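Local coordinates for protein pectate lyase (Erwinia chrysanthemi, PDB 1RU4) that probably cleaves the polygalacturonate backbone of pectin by beta-elimination, as a pectate lyase with a right-handed parallel beta-helix fold, at residues G56-P61 and G90-D95; Y116-G121 and H138-N143; K66-T71 and Q105-F110. All coordinates share one frame; numbering follows the deposited sequence.

Overall arrangement
All three contacts join successive coils of one right-handed parallel beta-helix, near its N-terminal end. Centre to centre, contact 1 lies about 17 Å from contact 2 and about 15 Å from contact 3, while contacts 2 and 3 are about 19 Å apart. Along the chain contacts 1 and 3 interleave, since 56-61 leads into 66-71 and 90-95 into 105-110; contact 2 follows both. Contact 1 pairs strands 56-59 and 92-95, contact 2 strands 117-120 and 140-142, and contact 3 the approach to strands 70-72 and 110-112. Their interior rings converge: Phe110 of contact 3 packs against Phe94 of contact 1 and Phe119 of contact 2, filling the helix core.

Contact 1: residues G56-P61 and G90-D95; sequences GTYTIP and GRAVFD
Tyr58 and Phe94 form the tight side of this contact, side by side on neighbouring parallel strands. Their planes are only 16° apart, but the rings are slid so far that they barely overlap; what sits over the Phe94 face is the Tyr58 methylene, with CB 3.9 Å from CD2 of Phe94. Both rings swing back beside their own backbone N (chi1 -65° and -70°), which keeps them in step. Ala92, with only a methyl, lets the Tyr58 ring come close, Tyr58 CE1 to Ala92 CB 3.9 Å. Ile60 reaches back with its CD1 to the edge of the Phe94 ring.

The backbones are joined by five hydrogen bonds, including a short, straight one from Tyr58 N to Val93 O at 2.7 Å. Gly56 starts the pairing with backbone angles that would jam a CB against the preceding carbonyl, so glycine suits the place.

The other face is looser and wetter. There Thr57 CG2 rests 4.1 Å from Asp95 CB, and beta-branched Thr57, Val93 and Thr59 suit an extended strand. A water bridges Thr59 OG1 and Asp95 OD2, 2.8 Å from each, while Asp95 OD1 makes a salt bridge to Arg126.

Strand 92-95 is sandwiched between strand 56-59 and strand 122-125 of the next coil, where Arg91 pairs with Glu123. On the inner face Leu53 of strand 50-53 touches Tyr58, Ala92 and Phe94, and Phe38 and Phe110 meet Phe94 edge-to-face.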
ATOM      1  N   GLY A  56      11.042  10.517 -15.786  1.00  6.38           N
ATOM      2  CA  GLY A  56      10.801   9.901 -17.078  1.00  6.21           C
ATOM      3  C   GLY A  56      10.547   8.412 -16.950  1.00  6.27           C
ATOM      4  O   GLY A  56      10.252   7.918 -15.859  1.00  6.39           O
ATOM      5  N   THR A  57      10.664   7.701 -18.070  1.00  5.63           N
ATOM      6  CA  THR A  57      10.448   6.259 -18.105  1.00  5.71           C
ATOM      7  C   THR A  57      11.751   5.517 -18.383  1.00  5.20           C
ATOM      8  O   THR A  57      12.482   5.842 -19.325  1.00  6.91           O
ATOM      9  CB  THR A  57       9.401   5.869 -19.177  1.00  6.08           C
ATOM     10  OG1 THR A  57       8.153   6.506 -18.875  1.00  8.19           O
ATOM     11  CG2 THR A  57       9.190   4.358 -19.204  1.00  7.04           C
ATOM     12  N   TYR A  58      12.033   4.536 -17.530  1.00  5.31           N
ATOM     13  CA  TYR A  58      13.205   3.682 -17.644  1.00  5.77           C
ATOM     14  C   TYR A  58      12.716   2.311 -18.104  1.00  6.10           C
ATOM     15  O   TYR A  58      12.070   1.585 -17.350  1.00  6.70           O
ATOM     16  CB  TYR A  58      13.906   3.596 -16.286  1.00  5.87           C
ATOM     17  CG  TYR A  58      14.466   4.929 -15.834  1.00  6.56           C
ATOM     18  CD1 TYR A  58      13.628   5.936 -15.350  1.00  6.00           C
ATOM     19  CD2 TYR A  58      15.827   5.205 -15.950  1.00  6.57           C
ATOM     20  CE1 TYR A  58      14.133   7.190 -15.002  1.00  6.39           C
ATOM     21  CE2 TYR A  58      16.344   6.451 -15.604  1.00  7.03           C
ATOM     22  CZ  TYR A  58      15.490   7.439 -15.135  1.00  7.09           C
ATOM     23  OH  TYR A  58      15.997   8.682 -14.829  1.00  7.22           O
ATOM     24  N   THR A  59      12.987   1.989 -19.366  1.00  7.10           N
ATOM     25  CA  THR A  59      12.468   0.766 -19.971  1.00  7.05           C
ATOM     26  C   THR A  59      13.442  -0.411 -19.954  1.00  6.63           C
ATOM     27  O   THR A  59      14.532  -0.340 -20.521  1.00  8.54           O
ATOM     28  CB  THR A  59      12.010   1.031 -21.422  1.00  7.78           C
ATOM     29  OG1 THR A  59      11.066   2.109 -21.431  1.00  8.03           O
ATOM     30  CG2 THR A  59      11.358  -0.209 -22.026  1.00  8.86           C
ATOM     31  N   ILE A  60      13.041  -1.487 -19.282  1.00  5.93           N
ATOM     32  CA  ILE A  60      13.823  -2.721 -19.256  1.00  6.78           C
ATOM     33  C   ILE A  60      13.261  -3.633 -20.346  1.00  6.73           C
ATOM     34  O   ILE A  60      12.076  -3.966 -20.332  1.00  7.12           O
ATOM     35  CB  ILE A  60      13.727  -3.449 -17.884  1.00  5.48           C
ATOM     36  CG1 ILE A  60      14.222  -2.548 -16.745  1.00  6.30           C
ATOM     37  CG2 ILE A  60      14.550  -4.731 -17.908  1.00  6.88           C
ATOM     38  CD1 ILE A  60      13.183  -1.569 -16.220  1.00  8.42           C
ATOM     39  N   PRO A  61      14.101  -4.033 -21.318  1.00  7.45           N
ATOM     40  CA  PRO A  61      13.672  -4.905 -22.416  1.00  8.17           C
ATOM     41  C   PRO A  61      13.067  -6.230 -21.960  1.00  8.11           C
ATOM     42  O   PRO A  61      13.504  -6.823 -20.970  1.00  8.33           O
ATOM     43  CB  PRO A  61      14.968  -5.134 -23.195  1.00  9.63           C
ATOM     44  CG  PRO A  61      15.723  -3.868 -22.969  1.00  9.50           C
ATOM     45  CD  PRO A  61      15.511  -3.638 -21.491  1.00  8.62           C
ATOM     46  N   GLY A  90       9.542  14.684  -8.954  1.00  6.09           N
ATOM     47  CA  GLY A  90       8.908  14.177 -10.156  1.00  5.75           C
ATOM     48  C   GLY A  90       8.665  12.682 -10.024  1.00  5.07           C
ATOM     49  O   GLY A  90       8.654  12.140  -8.911  1.00  5.27           O
ATOM     50  N   ARG A  91       8.494  12.009 -11.159  1.00  5.94           N
ATOM     51  CA  ARG A  91       8.219  10.571 -11.173  1.00  5.55           C
ATOM     52  C   ARG A  91       9.183   9.827 -12.091  1.00  5.16           C
ATOM     53  O   ARG A  91       9.439  10.266 -13.213  1.00  6.28           O
ATOM     54  CB  ARG A  91       6.794  10.306 -11.673  1.00  7.71           C
ATOM     55  CG  ARG A  91       5.706  11.139 -11.011  1.00  8.78           C
ATOM     56  CD  ARG A  91       5.575  10.829  -9.536  1.00 10.43           C
ATOM     57  NE  ARG A  91       5.041   9.494  -9.281  1.00 12.37           N
ATOM     58  CZ  ARG A  91       4.917   8.967  -8.067  1.00 10.43           C
ATOM     59  NH1 ARG A  91       5.294   9.661  -7.004  1.00 11.06           N
ATOM     60  NH2 ARG A  91       4.402   7.755  -7.913  1.00 10.18           N
ATOM     61  N   ALA A  92       9.705   8.700 -11.611  1.00  5.82           N
ATOM     62  CA  ALA A  92      10.545   7.822 -12.422  1.00  4.98           C
ATOM     63  C   ALA A  92       9.843   6.471 -12.518  1.00  5.67           C
ATOM     64  O   ALA A  92       9.671   5.773 -11.513  1.00  5.68           O
ATOM     65  CB  ALA A  92      11.930   7.662 -11.798  1.00  5.43           C
ATOM     66  N   VAL A  93       9.424   6.118 -13.729  1.00  5.05           N
ATOM     67  CA  VAL A  93       8.682   4.882 -13.962  1.00  5.95           C
ATOM     68  C   VAL A  93       9.561   3.803 -14.585  1.00  6.10           C
ATOM     69  O   VAL A  93      10.116   3.995 -15.666  1.00  7.17           O
ATOM     70  CB  VAL A  93       7.463   5.136 -14.888  1.00  6.03           C
ATOM     71  CG1 VAL A  93       6.701   3.840 -15.135  1.00  7.85           C
ATOM     72  CG2 VAL A  93       6.538   6.181 -14.272  1.00  8.22           C
ATOM     73  N   PHE A  94       9.702   2.681 -13.883  1.00  4.97           N
ATOM     74  CA  PHE A  94      10.451   1.533 -14.392  1.00  5.66           C
ATOM     75  C   PHE A  94       9.482   0.551 -15.041  1.00  5.86           C
ATOM     76  O   PHE A  94       8.668  -0.081 -14.360  1.00  5.52           O
ATOM     77  CB  PHE A  94      11.238   0.856 -13.264  1.00  6.01           C
ATOM     78  CG  PHE A  94      12.393   1.680 -12.758  1.00  6.62           C
ATOM     79  CD1 PHE A  94      12.168   2.820 -11.992  1.00  7.29           C
ATOM     80  CD2 PHE A  94      13.705   1.325 -13.065  1.00  7.23           C
ATOM     81  CE1 PHE A  94      13.232   3.599 -11.541  1.00  6.75           C
ATOM     82  CE2 PHE A  94      14.777   2.097 -12.618  1.00  7.17           C
ATOM     83  CZ  PHE A  94      14.539   3.238 -11.854  1.00  8.16           C
ATOM     84  N   ASP A  95       9.562   0.461 -16.367  1.00  4.75           N
ATOM     85  CA  ASP A  95       8.667  -0.369 -17.167  1.00  5.36           C
ATOM     86  C   ASP A  95       9.384  -1.647 -17.590  1.00  5.73           C
ATOM     87  O   ASP A  95      10.313  -1.606 -18.397  1.00  6.54           O
ATOM     88  CB  ASP A  95       8.223   0.427 -18.402  1.00  5.45           C
ATOM     89  CG  ASP A  95       7.181  -0.295 -19.241  1.00  7.58           C
ATOM     90  OD1 ASP A  95       6.770  -1.418 -18.892  1.00  7.09           O
ATOM     91  OD2 ASP A  95       6.762   0.286 -20.265  1.00 10.68           O
TER
HETATM   92  O   HOH W   1       8.331   1.865 -21.912  1.00  8.77           O

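Contact 2: residues Y116-G121 and H138-N143; sequences YWYFKG and HNTFEN
Two adjacent coils of the parallel beta-helix meet here, and equivalent positions of successive coils come side by side: Tyr116 with His138, Trp117 with Asn139, Phe119 with Phe141. The Tyr116 and His138 planes are nearly parallel, 4° apart, but slid, so that His138 CB lies over the tyrosine face, 3.5 Å from CE2, while Tyr116 OH sits above the centre of the imidazole.

At the turn before the strand the Asn139 amide serves as a side-chain acceptor for the coil before; Asn163 OD1 does the same for Asn139 N. Asn139 OD1 accepts the Trp117 N-H at 2.8 Å, in the amide plane and on a lone pair, and its ND2 holds Gly114 O, so both ends of the buried amide are used. Within the core the Phe119 and Phe141 rings, 7° from parallel, touch where Phe119 CD1 comes 3.5 Å from Phe141 CE2.

The opposite face is polar. Thr140 lays its CG2 over the Tyr118 ring, 3.6 Å from CE1, and its OG1 donates to a water that also bonds Trp117 O and His138 O. Tyr118 CG lies anti to the backbone N (chi1 -159°), carrying the ring forward and across to strand 140-142, where OH donates to Glu142 OE1 at 2.7 Å, from above the carboxylate plane. Lys120 and Glu142 extend side by side, 4.1 Å from NZ to OE1, too far for a salt bridge, and two waters span the gap. Lys120 NZ also bonds Ser9 O. Gly121, with positive phi, suits the bend between strands 117-120 and 122-125; its N-H bonds Glu142 O.

Strand 117-120 lies between strand 140-142 and strand 82-86 of the preceding coil, whose Val84 touches Trp117 and Phe119. Inside, Phe72 meets both of those rings edge-to-face, and Val134 of strand 132-134 packs on Phe141 and Asn139.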
ATOM      1  N   TYR A 116      18.146  -1.350   4.303  1.00  8.38           N
ATOM      2  CA  TYR A 116      18.298   0.103   4.337  1.00  8.04           C
ATOM      3  C   TYR A 116      18.283   0.839   3.000  1.00  8.59           C
ATOM      4  O   TYR A 116      19.084   1.749   2.768  1.00  9.47           O
ATOM      5  CB  TYR A 116      19.541   0.490   5.154  1.00  8.48           C
ATOM      6  CG  TYR A 116      19.421   0.178   6.629  1.00 10.12           C
ATOM      7  CD1 TYR A 116      20.014  -0.963   7.172  1.00 11.41           C
ATOM      8  CD2 TYR A 116      18.703   1.016   7.482  1.00 10.67           C
ATOM      9  CE1 TYR A 116      19.893  -1.262   8.529  1.00 12.83           C
ATOM     10  CE2 TYR A 116      18.575   0.725   8.840  1.00 12.39           C
ATOM     11  CZ  TYR A 116      19.173  -0.415   9.354  1.00 13.01           C
ATOM     12  OH  TYR A 116      19.044  -0.710  10.691  1.00 17.80           O
ATOM     13  N   TRP A 117      17.377   0.433   2.117  1.00  7.19           N
ATOM     14  CA  TRP A 117      17.153   1.160   0.871  1.00  5.99           C
ATOM     15  C   TRP A 117      16.074   2.200   1.148  1.00  5.40           C
ATOM     16  O   TRP A 117      15.211   1.990   2.002  1.00  6.74           O
ATOM     17  CB  TRP A 117      16.674   0.218  -0.238  1.00  5.32           C
ATOM     18  CG  TRP A 117      17.759  -0.630  -0.809  1.00  5.75           C
ATOM     19  CD1 TRP A 117      18.172  -1.848  -0.353  1.00  7.75           C
ATOM     20  CD2 TRP A 117      18.602  -0.310  -1.922  1.00  6.74           C
ATOM     21  NE1 TRP A 117      19.225  -2.304  -1.107  1.00  7.54           N
ATOM     22  CE2 TRP A 117      19.511  -1.380  -2.078  1.00  7.09           C
ATOM     23  CE3 TRP A 117      18.678   0.777  -2.803  1.00  6.36           C
ATOM     24  CZ2 TRP A 117      20.490  -1.396  -3.079  1.00  8.18           C
ATOM     25  CZ3 TRP A 117      19.653   0.763  -3.802  1.00  8.05           C
ATOM     26  CH2 TRP A 117      20.545  -0.319  -3.930  1.00  9.72           C
ATOM     27  N   TYR A 118      16.130   3.323   0.441  1.00  6.57           N
ATOM     28  CA  TYR A 118      15.110   4.355   0.591  1.00  5.44           C
ATOM     29  C   TYR A 118      14.691   4.853  -0.790  1.00  6.38           C
ATOM     30  O   TYR A 118      15.408   5.623  -1.427  1.00  6.67           O
ATOM     31  CB  TYR A 118      15.625   5.515   1.459  1.00  5.61           C
ATOM     32  CG  TYR A 118      14.521   6.347   2.076  1.00  6.88           C
ATOM     33  CD1 TYR A 118      14.321   6.356   3.455  1.00  7.62           C
ATOM     34  CD2 TYR A 118      13.645   7.086   1.278  1.00  7.46           C
ATOM     35  CE1 TYR A 118      13.271   7.073   4.026  1.00 10.34           C
ATOM     36  CE2 TYR A 118      12.590   7.805   1.837  1.00  8.79           C
ATOM     37  CZ  TYR A 118      12.408   7.789   3.212  1.00  9.28           C
ATOM     38  OH  TYR A 118      11.345   8.464   3.773  1.00 10.90           O
ATOM     39  N   PHE A 119      13.536   4.377  -1.251  1.00  5.79           N
ATOM     40  CA  PHE A 119      12.993   4.749  -2.559  1.00  5.66           C
ATOM     41  C   PHE A 119      11.985   5.886  -2.423  1.00  5.77           C
ATOM     42  O   PHE A 119      11.159   5.875  -1.514  1.00  5.96           O
ATOM     43  CB  PHE A 119      12.279   3.552  -3.200  1.00  4.23           C
ATOM     44  CG  PHE A 119      13.178   2.388  -3.512  1.00  5.30           C
ATOM     45  CD1 PHE A 119      13.395   1.389  -2.570  1.00  5.51           C
ATOM     46  CD2 PHE A 119      13.776   2.269  -4.766  1.00  5.72           C
ATOM     47  CE1 PHE A 119      14.193   0.285  -2.867  1.00  5.95           C
ATOM     48  CE2 PHE A 119      14.576   1.171  -5.073  1.00  7.24           C
ATOM     49  CZ  PHE A 119      14.784   0.177  -4.122  1.00  4.67           C
ATOM     50  N   LYS A 120      12.032   6.847  -3.344  1.00  5.13           N
ATOM     51  CA  LYS A 120      11.077   7.954  -3.333  1.00  4.46           C
ATOM     52  C   LYS A 120      10.737   8.426  -4.745  1.00  4.99           C
ATOM     53  O   LYS A 120      11.628   8.717  -5.542  1.00  5.13           O
ATOM     54  CB  LYS A 120      11.610   9.124  -2.493  1.00  4.79           C
ATOM     55  CG  LYS A 120      10.596  10.239  -2.274  1.00  7.64           C
ATOM     56  CD  LYS A 120      11.111  11.295  -1.306  1.00 10.07           C
ATOM     57  CE  LYS A 120      10.054  12.360  -1.058  1.00 10.70           C
ATOM     58  NZ  LYS A 120      10.500  13.391  -0.070  1.00 10.16           N
ATOM     59  N   GLY A 121       9.445   8.463  -5.059  1.00  4.39           N
ATOM     60  CA  GLY A 121       8.997   8.938  -6.361  1.00  5.37           C
ATOM     61  C   GLY A 121       9.241   7.986  -7.517  1.00  5.90           C
ATOM     62  O   GLY A 121       9.314   8.410  -8.672  1.00  7.25           O
ATOM     63  N   HIS A 138      14.442  -3.053   6.965  1.00  7.62           N
ATOM     64  CA  HIS A 138      14.665  -1.625   7.190  1.00  7.31           C
ATOM     65  C   HIS A 138      14.649  -0.794   5.911  1.00  7.23           C
ATOM     66  O   HIS A 138      15.327   0.232   5.809  1.00  7.92           O
ATOM     67  CB  HIS A 138      15.973  -1.406   7.955  1.00  9.43           C
ATOM     68  CG  HIS A 138      15.993  -2.047   9.309  1.00 10.97           C
ATOM     69  ND1 HIS A 138      15.308  -1.529  10.385  1.00 12.55           N
ATOM     70  CD2 HIS A 138      16.611  -3.164   9.757  1.00 12.93           C
ATOM     71  CE1 HIS A 138      15.504  -2.300  11.442  1.00 13.43           C
ATOM     72  NE2 HIS A 138      16.290  -3.299  11.086  1.00 14.36           N
ATOM     73  N   ASN A 139      13.861  -1.246   4.940  1.00  6.01           N
ATOM     74  CA  ASN A 139      13.713  -0.544   3.672  1.00  6.35           C
ATOM     75  C   ASN A 139      12.501   0.379   3.728  1.00  6.31           C
ATOM     76  O   ASN A 139      11.542   0.118   4.458  1.00  6.96           O
ATOM     77  CB  ASN A 139      13.557  -1.550   2.527  1.00  6.22           C
ATOM     78  CG  ASN A 139      14.769  -2.448   2.375  1.00  7.40           C
ATOM     79  OD1 ASN A 139      15.870  -1.980   2.089  1.00  6.76           O
ATOM     80  ND2 ASN A 139      14.569  -3.746   2.563  1.00  4.89           N
ATOM     81  N   THR A 140      12.555   1.466   2.966  1.00  5.53           N
ATOM     82  CA  THR A 140      11.454   2.421   2.931  1.00  5.76           C
ATOM     83  C   THR A 140      11.048   2.720   1.496  1.00  5.44           C
ATOM     84  O   THR A 140      11.897   2.889   0.623  1.00  4.62           O
ATOM     85  CB  THR A 140      11.826   3.740   3.639  1.00  6.29           C
ATOM     86  OG1 THR A 140      12.212   3.464   4.992  1.00  7.97           O
ATOM     87  CG2 THR A 140      10.637   4.698   3.648  1.00  7.93           C
ATOM     88  N   PHE A 141       9.739   2.743   1.264  1.00  4.83           N
ATOM     89  CA  PHE A 141       9.178   3.051  -0.046  1.00  4.69           C
ATOM     90  C   PHE A 141       8.220   4.214   0.159  1.00  5.41           C
ATOM     91  O   PHE A 141       7.119   4.032   0.682  1.00  5.87           O
ATOM     92  CB  PHE A 141       8.427   1.833  -0.609  1.00  5.19           C
ATOM     93  CG  PHE A 141       9.284   0.602  -0.744  1.00  4.32           C
ATOM     94  CD1 PHE A 141       9.522  -0.218   0.356  1.00  6.85           C
ATOM     95  CD2 PHE A 141       9.882   0.282  -1.961  1.00  6.52           C
ATOM     96  CE1 PHE A 141      10.351  -1.337   0.248  1.00  6.63           C
ATOM     97  CE2 PHE A 141      10.711  -0.833  -2.077  1.00  5.87           C
ATOM     98  CZ  PHE A 141      10.945  -1.643  -0.968  1.00  6.83           C
ATOM     99  N   GLU A 142       8.657   5.412  -0.219  1.00  3.95           N
ATOM    100  CA  GLU A 142       7.861   6.618  -0.015  1.00  4.12           C
ATOM    101  C   GLU A 142       7.415   7.240  -1.331  1.00  3.83           C
ATOM    102  O   GLU A 142       8.228   7.469  -2.222  1.00  3.92           O
ATOM    103  CB  GLU A 142       8.647   7.656   0.801  1.00  4.33           C
ATOM    104  CG  GLU A 142       7.852   8.937   1.063  1.00  5.01           C
ATOM    105  CD  GLU A 142       8.611  10.002   1.845  1.00  6.43           C
ATOM    106  OE1 GLU A 142       9.843   9.890   2.009  1.00  8.77           O
ATOM    107  OE2 GLU A 142       7.963  10.971   2.293  1.00  8.33           O
ATOM    108  N   ASN A 143       6.120   7.536  -1.432  1.00  3.79           N
ATOM    109  CA  ASN A 143       5.549   8.135  -2.635  1.00  4.09           C
ATOM    110  C   ASN A 143       5.941   7.319  -3.870  1.00  4.76           C
ATOM    111  O   ASN A 143       6.446   7.854  -4.861  1.00  5.09           O
ATOM    112  CB  ASN A 143       5.998   9.597  -2.773  1.00  5.99           C
ATOM    113  CG  ASN A 143       5.232  10.347  -3.853  1.00  6.62           C
ATOM    114  OD1 ASN A 143       4.099   9.995  -4.185  1.00  8.30           O
ATOM    115  ND2 ASN A 143       5.847  11.390  -4.397  1.00 10.97           N
TER
HETATM  116  O   HOH W   2      15.034   2.713   4.709  1.00 10.33           O
HETATM  117  O   HOH W   3      11.151  12.294   2.475  1.00 14.92           O
HETATM  118  O   HOH W   4       7.807  13.856   0.996  1.00 16.11           O

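Contact 3: residues K66-T71 and Q105-F110; sequences KGNTIT and QASYGF
Tyr108 O accepts the hydroxyl of Thr69 in the shortest polar bond between the two segments, OG1 to O 2.7 Å, with the donor tilted 19° from the carbonyl plane. Thr69 places OG1 beside its own backbone N (chi1 -56°) and turns CG2 to the Tyr108 and Gly109 carbonyls, 3.4 Å from Tyr108 O. The next carbonyl, Gly109 O, receives Ile70 N in a straight bond of 3.0 Å, and from there the chains run on as parallel strands.

Further back the contact is polar and looser. Ser107 OG accepts a weak, long bond from Asn68 N at 3.4 Å, and it lies 3.2 Å from Gly67 CA, a spot that suits glycine because a CB there would crowd the hydroxyl. Asn68 ND2 bonds Pro61 O and Phe96 O, tying this bend to the chain just beyond strands 56-59 and 92-95, while OD1 and Ser107 O are both near one water, which may bridge them. A weak bond from Tyr108 N to Ala106 O closes the inverse gamma turn at Ser107.

Deeper in, Ile70 CD1 approaches Phe110 CE1 loosely, at 4.5 Å, at the edge of the interior, where Phe72 and Phe94 also meet the Phe110 ring. Such stacking of turns, giving way to paired strands 70-72 and 110-112, is characteristic of successive coils in a parallel beta-helix.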
ATOM      1  N   LYS A  66      11.762 -15.267 -20.360  1.00 10.32           N
ATOM      2  CA  LYS A  66      12.912 -14.926 -19.526  1.00 10.31           C
ATOM      3  C   LYS A  66      12.605 -13.778 -18.570  1.00 10.13           C
ATOM      4  O   LYS A  66      11.900 -12.834 -18.930  1.00 11.81           O
ATOM      5  CB  LYS A  66      14.113 -14.551 -20.399  1.00 13.06           C
ATOM      6  CG  LYS A  66      14.586 -15.666 -21.317  1.00 18.26           C
ATOM      7  CD  LYS A  66      15.800 -15.244 -22.123  1.00 23.01           C
ATOM      8  CE  LYS A  66      16.233 -16.346 -23.079  1.00 24.69           C
ATOM      9  NZ  LYS A  66      17.420 -15.946 -23.886  1.00 28.03           N
ATOM     10  N   GLY A  67      13.129 -13.874 -17.351  1.00  8.49           N
ATOM     11  CA  GLY A  67      12.951 -12.809 -16.376  1.00  6.58           C
ATOM     12  C   GLY A  67      13.888 -11.644 -16.646  1.00  7.47           C
ATOM     13  O   GLY A  67      14.946 -11.827 -17.251  1.00  9.47           O
ATOM     14  N   ASN A  68      13.506 -10.446 -16.209  1.00  6.13           N
ATOM     15  CA  ASN A  68      14.338  -9.256 -16.409  1.00  6.29           C
ATOM     16  C   ASN A  68      14.432  -8.393 -15.144  1.00  7.16           C
ATOM     17  O   ASN A  68      14.683  -7.186 -15.204  1.00  7.30           O
ATOM     18  CB  ASN A  68      13.830  -8.437 -17.605  1.00  6.31           C
ATOM     19  CG  ASN A  68      12.399  -7.957 -17.430  1.00  7.20           C
ATOM     20  OD1 ASN A  68      11.750  -8.245 -16.428  1.00  7.75           O
ATOM     21  ND2 ASN A  68      11.905  -7.210 -18.413  1.00  6.51           N
ATOM     22  N   THR A  69      14.289  -9.064 -14.005  1.00  5.00           N
ATOM     23  CA  THR A  69      14.340  -8.477 -12.665  1.00  6.07           C
ATOM     24  C   THR A  69      15.604  -7.665 -12.381  1.00  6.25           C
ATOM     25  O   THR A  69      16.693  -8.018 -12.834  1.00  6.80           O
ATOM     26  CB  THR A  69      14.279  -9.610 -11.612  1.00  4.60           C
ATOM     27  OG1 THR A  69      13.108 -10.404 -11.833  1.00  6.45           O
ATOM     28  CG2 THR A  69      14.260  -9.056 -10.188  1.00  5.67           C
ATOM     29  N   ILE A  70      15.444  -6.570 -11.642  1.00  6.32           N
ATOM     30  CA  ILE A  70      16.585  -5.816 -11.131  1.00  5.82           C
ATOM     31  C   ILE A  70      16.698  -6.173  -9.651  1.00  6.60           C
ATOM     32  O   ILE A  70      15.746  -5.987  -8.887  1.00  5.75           O
ATOM     33  CB  ILE A  70      16.400  -4.288 -11.270  1.00  6.68           C
ATOM     34  CG1 ILE A  70      16.298  -3.900 -12.746  1.00  7.47           C
ATOM     35  CG2 ILE A  70      17.578  -3.556 -10.617  1.00  6.74           C
ATOM     36  CD1 ILE A  70      16.044  -2.416 -12.974  1.00  8.63           C
ATOM     37  N   THR A  71      17.845  -6.720  -9.259  1.00  6.69           N
ATOM     38  CA  THR A  71      18.072  -7.122  -7.875  1.00  7.54           C
ATOM     39  C   THR A  71      18.814  -6.054  -7.075  1.00  8.32           C
ATOM     40  O   THR A  71      19.853  -5.546  -7.501  1.00  9.22           O
ATOM     41  CB  THR A  71      18.858  -8.451  -7.794  1.00  7.77           C
ATOM     42  OG1 THR A  71      18.083  -9.504  -8.381  1.00 10.33           O
ATOM     43  CG2 THR A  71      19.170  -8.813  -6.342  1.00 10.49           C
ATOM     44  N   GLN A 105       7.626 -16.887 -13.651  1.00  6.10           N
ATOM     45  CA  GLN A 105       7.749 -17.210 -12.233  1.00  5.70           C
ATOM     46  C   GLN A 105       8.984 -16.535 -11.636  1.00  6.80           C
ATOM     47  O   GLN A 105      10.092 -16.671 -12.157  1.00  6.12           O
ATOM     48  CB  GLN A 105       7.850 -18.727 -12.052  1.00  6.23           C
ATOM     49  CG  GLN A 105       7.853 -19.197 -10.598  1.00  5.33           C
ATOM     50  CD  GLN A 105       6.482 -19.129  -9.956  1.00  6.21           C
ATOM     51  OE1 GLN A 105       5.463 -19.323 -10.619  1.00  8.50           O
ATOM     52  NE2 GLN A 105       6.450 -18.865  -8.654  1.00  8.17           N
ATOM     53  N   ALA A 106       8.767 -15.786 -10.558  1.00  5.75           N
ATOM     54  CA  ALA A 106       9.824 -15.068  -9.845  1.00  6.52           C
ATOM     55  C   ALA A 106      10.466 -13.906 -10.604  1.00  6.80           C
ATOM     56  O   ALA A 106      11.499 -13.383 -10.178  1.00  6.54           O
ATOM     57  CB  ALA A 106      10.901 -16.044  -9.344  1.00  7.68           C
ATOM     58  N   SER A 107       9.874 -13.504 -11.728  1.00  5.09           N
ATOM     59  CA  SER A 107      10.382 -12.344 -12.455  1.00  5.21           C
ATOM     60  C   SER A 107       9.799 -11.065 -11.863  1.00  5.27           C
ATOM     61  O   SER A 107       8.943 -10.411 -12.467  1.00  5.90           O
ATOM     62  CB  SER A 107      10.068 -12.427 -13.950  1.00  6.11           C
ATOM     63  OG  SER A 107      10.649 -11.329 -14.639  1.00  7.64           O
ATOM     64  N   TYR A 108      10.260 -10.731 -10.665  1.00  5.40           N
ATOM     65  CA  TYR A 108       9.832  -9.514  -9.987  1.00  5.21           C
ATOM     66  C   TYR A 108      10.386  -8.314 -10.748  1.00  5.25           C
ATOM     67  O   TYR A 108      11.270  -8.462 -11.594  1.00  4.97           O
ATOM     68  CB  TYR A 108      10.381  -9.486  -8.556  1.00  4.99           C
ATOM     69  CG  TYR A 108      10.299 -10.807  -7.827  1.00  5.04           C
ATOM     70  CD1 TYR A 108      11.441 -11.394  -7.282  1.00  5.47           C
ATOM     71  CD2 TYR A 108       9.085 -11.477  -7.688  1.00  5.81           C
ATOM     72  CE1 TYR A 108      11.378 -12.613  -6.619  1.00  6.96           C
ATOM     73  CE2 TYR A 108       9.009 -12.702  -7.024  1.00  6.17           C
ATOM     74  CZ  TYR A 108      10.162 -13.261  -6.493  1.00  5.68           C
ATOM     75  OH  TYR A 108      10.104 -14.469  -5.832  1.00  7.78           O
ATOM     76  N   GLY A 109       9.836  -7.135 -10.477  1.00  4.00           N
ATOM     77  CA  GLY A 109      10.402  -5.917 -11.030  1.00  3.69           C
ATOM     78  C   GLY A 109      11.628  -5.586 -10.195  1.00  4.76           C
ATOM     79  O   GLY A 109      12.768  -5.729 -10.653  1.00  5.43           O
ATOM     80  N   PHE A 110      11.387  -5.157  -8.958  1.00  4.77           N
ATOM     81  CA  PHE A 110      12.454  -4.892  -7.991  1.00  5.60           C
ATOM     82  C   PHE A 110      12.516  -6.046  -6.987  1.00  5.67           C
ATOM     83  O   PHE A 110      11.544  -6.312  -6.285  1.00  8.18           O
ATOM     84  CB  PHE A 110      12.185  -3.597  -7.210  1.00  5.91           C
ATOM     85  CG  PHE A 110      12.389  -2.328  -8.000  1.00  5.36           C
ATOM     86  CD1 PHE A 110      12.722  -2.354  -9.353  1.00  5.26           C
ATOM     87  CD2 PHE A 110      12.245  -1.093  -7.373  1.00  7.22           C
ATOM     88  CE1 PHE A 110      12.906  -1.167 -10.065  1.00  4.93           C
ATOM     89  CE2 PHE A 110      12.427   0.098  -8.074  1.00  7.45           C
ATOM     90  CZ  PHE A 110      12.759   0.062  -9.423  1.00  5.55           C
TER
HETATM   91  O   HOH W   5       9.920  -8.458 -14.427  1.00  5.79           O